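Long-range contact in unknown protein (Galdieria sulphuraria, PDB 2NYI), which is of unknown function but carries tandem ACT domains, modules that in related proteins often bind small regulatory ligands such as amino acids: residues A[109-117]-A[154-162]. Numbering follows the deposited sequence.
Sequences AVTAVLAKK and EVVTALSRV
Val113 faces Ala158 where two antiparallel helical segments, 109-116 and 154-162, run 9.7 Å apart at closest approach with 159° between their directions. Val113 enters as a knob into the hole formed by Val155, Ala158, Leu159 and Val162. With CG1 anti to the backbone N (chi1 169°), its two methyls divide the work: CG1 lies 3.6 Å from Ala158 CB and also meets Leu159 CD2, while CG2 reaches Val162 CG2 at 3.8 Å. Val162 uses its other methyl against Val110, a turn before Val113, CG1 standing 4.0 Å from Val110 CG2, the two side chains crossing nearly at right angles. Both helices cover one face of the antiparallel sheet in the second ACT domain, a beta-alpha-beta-beta-alpha-beta fold with strand order 2-3-1-4; Val110, Leu114 and Leu159 all touch Leu96 of its strand 91-99. At the C-terminal end of helix 106-116, Lys117 CG, anti to its carbonyl carbon (chi1 -59°), lies with CB against Val155, CG being 4.0 Å from Val155 CG2 as the side chains slide past each other in opposite directions. The outer chain, bent at chi2 and chi4, passes Glu154, Lys117 CD being 3.5 Å from Glu154 OE2, yet Lys117 NZ remains 4.7 Å from that oxygen, which leaves the opposite charges near each other but not in contact. An alanine in place of Lys117 would probably leave Val155 CG2 only the CB contact from this residue and deprive Glu154 of the nearby positive charge. The amine itself ends over Ala158, with Lys117 NZ 3.4 Å from Ala158 CB.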
loop_
_atom_site.group_PDB
_atom_site.type_symbol
_atom_site.label_atom_id
_atom_site.label_comp_id
_atom_site.label_asym_id
_atom_site.label_seq_id
_atom_site.Cartn_x
_atom_site.Cartn_y
_atom_site.Cartn_z
ATOM N N ALA A 109 15.785 11.161 7.936
ATOM C CA ALA A 109 16.035 12.578 7.637
ATOM C C ALA A 109 14.921 13.232 6.807
ATOM O O ALA A 109 14.505 14.347 7.113
ATOM C CB ALA A 109 17.391 12.762 6.953
ATOM N N VAL A 110 14.454 12.539 5.761
ATOM C CA VAL A 110 13.407 13.078 4.885
ATOM C C VAL A 110 12.108 13.179 5.659
ATOM O O VAL A 110 11.469 14.234 5.676
ATOM C CB VAL A 110 13.197 12.225 3.606
ATOM C CG1 VAL A 110 11.992 12.725 2.803
ATOM C CG2 VAL A 110 14.470 12.233 2.742
ATOM N N THR A 111 11.720 12.082 6.307
ATOM C CA THR A 111 10.471 12.061 7.072
ATOM C C THR A 111 10.482 13.005 8.292
ATOM O O THR A 111 9.450 13.498 8.704
ATOM C CB THR A 111 10.063 10.625 7.467
ATOM O OG1 THR A 111 11.066 10.043 8.301
ATOM C CG2 THR A 111 9.887 9.750 6.214
ATOM N N ALA A 112 11.655 13.283 8.862
ATOM C CA ALA A 112 11.738 14.279 9.951
ATOM C C ALA A 112 11.308 15.667 9.481
ATOM O O ALA A 112 10.575 16.375 10.180
ATOM C CB ALA A 112 13.170 14.327 10.539
ATOM N N VAL A 113 11.780 16.048 8.293
ATOM C CA VAL A 113 11.380 17.302 7.649
ATOM C C VAL A 113 9.854 17.360 7.501
ATOM O O VAL A 113 9.218 18.338 7.890
ATOM C CB VAL A 113 12.062 17.469 6.258
ATOM C CG1 VAL A 113 11.443 18.628 5.479
ATOM C CG2 VAL A 113 13.559 17.701 6.406
ATOM N N LEU A 114 9.278 16.285 6.971
ATOM C CA LEU A 114 7.846 16.225 6.692
ATOM C C LEU A 114 7.021 16.315 7.986
ATOM O O LEU A 114 6.090 17.119 8.074
ATOM C CB LEU A 114 7.523 14.945 5.896
ATOM C CG LEU A 114 8.111 14.821 4.477
ATOM C CD1 LEU A 114 7.805 13.428 3.897
ATOM C CD2 LEU A 114 7.583 15.939 3.548
ATOM N N ALA A 115 7.374 15.494 8.975
ATOM C CA ALA A 115 6.749 15.521 10.306
ATOM C C ALA A 115 6.827 16.911 10.951
ATOM O O ALA A 115 5.817 17.432 11.426
ATOM C CB ALA A 115 7.366 14.467 11.221
ATOM N N LYS A 116 8.008 17.518 10.914
ATOM C CA LYS A 116 8.197 18.847 11.520
ATOM C C LYS A 116 7.333 19.929 10.904
ATOM O O LYS A 116 6.842 20.807 11.617
ATOM C CB LYS A 116 9.660 19.270 11.460
ATOM C CG LYS A 116 10.476 18.768 12.623
ATOM C CD LYS A 116 11.789 19.514 12.693
ATOM C CE LYS A 116 12.865 18.653 13.313
ATOM N NZ LYS A 116 14.147 19.397 13.467
ATOM N N LYS A 117 7.143 19.864 9.585
ATOM C CA LYS A 117 6.323 20.846 8.858
ATOM C C LYS A 117 4.839 20.471 8.801
ATOM O O LYS A 117 4.042 21.145 8.134
ATOM C CB LYS A 117 6.878 21.067 7.448
ATOM C CG LYS A 117 8.327 21.560 7.414
ATOM C CD LYS A 117 8.435 23.040 7.778
ATOM C CE LYS A 117 9.804 23.372 8.326
ATOM N NZ LYS A 117 10.900 22.953 7.410
ATOM N N GLU A 154 9.544 26.682 2.428
ATOM C CA GLU A 154 10.321 26.242 3.595
ATOM C C GLU A 154 10.538 24.730 3.663
ATOM O O GLU A 154 11.559 24.270 4.192
ATOM C CB GLU A 154 9.749 26.774 4.903
ATOM C CG GLU A 154 8.506 26.114 5.400
ATOM C CD GLU A 154 7.877 26.940 6.504
ATOM O OE1 GLU A 154 7.575 28.124 6.242
ATOM O OE2 GLU A 154 7.711 26.414 7.622
ATOM N N VAL A 155 9.574 23.963 3.150
ATOM C CA VAL A 155 9.748 22.509 2.983
ATOM C C VAL A 155 10.910 22.231 2.029
ATOM O O VAL A 155 11.823 21.445 2.369
ATOM C CB VAL A 155 8.453 21.822 2.488
ATOM C CG1 VAL A 155 8.709 20.331 2.130
ATOM C CG2 VAL A 155 7.354 21.935 3.565
ATOM N N VAL A 156 10.890 22.908 0.876
ATOM C CA VAL A 156 11.927 22.789 -0.166
ATOM C C VAL A 156 13.299 23.140 0.399
ATOM O O VAL A 156 14.286 22.427 0.149
ATOM C CB VAL A 156 11.576 23.629 -1.435
ATOM C CG1 VAL A 156 12.802 23.877 -2.336
ATOM C CG2 VAL A 156 10.462 22.927 -2.231
ATOM N N THR A 157 13.350 24.224 1.175
ATOM C CA THR A 157 14.597 24.667 1.796
ATOM C C THR A 157 15.122 23.618 2.792
ATOM O O THR A 157 16.323 23.308 2.808
ATOM C CB THR A 157 14.440 26.066 2.448
ATOM O OG1 THR A 157 14.243 27.054 1.422
ATOM C CG2 THR A 157 15.676 26.441 3.275
ATOM N N ALA A 158 14.229 23.068 3.612
ATOM C CA ALA A 158 14.583 21.974 4.537
ATOM C C ALA A 158 15.030 20.709 3.806
ATOM O O ALA A 158 15.981 20.039 4.247
ATOM C CB ALA A 158 13.431 21.674 5.486
ATOM N N LEU A 159 14.379 20.387 2.689
ATOM C CA LEU A 159 14.758 19.199 1.905
ATOM C C LEU A 159 16.126 19.394 1.224
ATOM O O LEU A 159 16.841 18.424 0.966
ATOM C CB LEU A 159 13.678 18.825 0.881
ATOM C CG LEU A 159 12.345 18.276 1.436
ATOM C CD1 LEU A 159 11.312 18.121 0.325
ATOM C CD2 LEU A 159 12.557 16.946 2.173
ATOM N N SER A 160 16.489 20.647 0.963
ATOM C CA SER A 160 17.802 20.968 0.392
ATOM C C SER A 160 18.950 20.673 1.372
ATOM O O SER A 160 20.010 20.201 0.953
ATOM C CB SER A 160 17.841 22.422 -0.091
ATOM O OG SER A 160 18.089 23.303 0.992
ATOM N N ARG A 161 18.734 20.918 2.667
ATOM C CA ARG A 161 19.689 20.513 3.709
ATOM C C ARG A 161 19.914 19.003 3.689
ATOM O O ARG A 161 21.052 18.524 3.798
ATOM C CB ARG A 161 19.212 20.915 5.104
ATOM C CG ARG A 161 19.191 22.402 5.378
ATOM C CD ARG A 161 18.770 22.679 6.822
ATOM N NE ARG A 161 19.838 22.420 7.799
ATOM C CZ ARG A 161 20.716 23.330 8.226
ATOM N NH1 ARG A 161 20.673 24.581 7.771
ATOM N NH2 ARG A 161 21.644 22.987 9.114
ATOM N N VAL A 162 18.819 18.253 3.563
ATOM C CA VAL A 162 18.898 16.794 3.467
ATOM C C VAL A 162 19.728 16.387 2.252
ATOM O O VAL A 162 20.591 15.518 2.354
ATOM C CB VAL A 162 17.489 16.135 3.390
ATOM C CG1 VAL A 162 17.618 14.611 3.247
ATOM C CG2 VAL A 162 16.670 16.483 4.624
#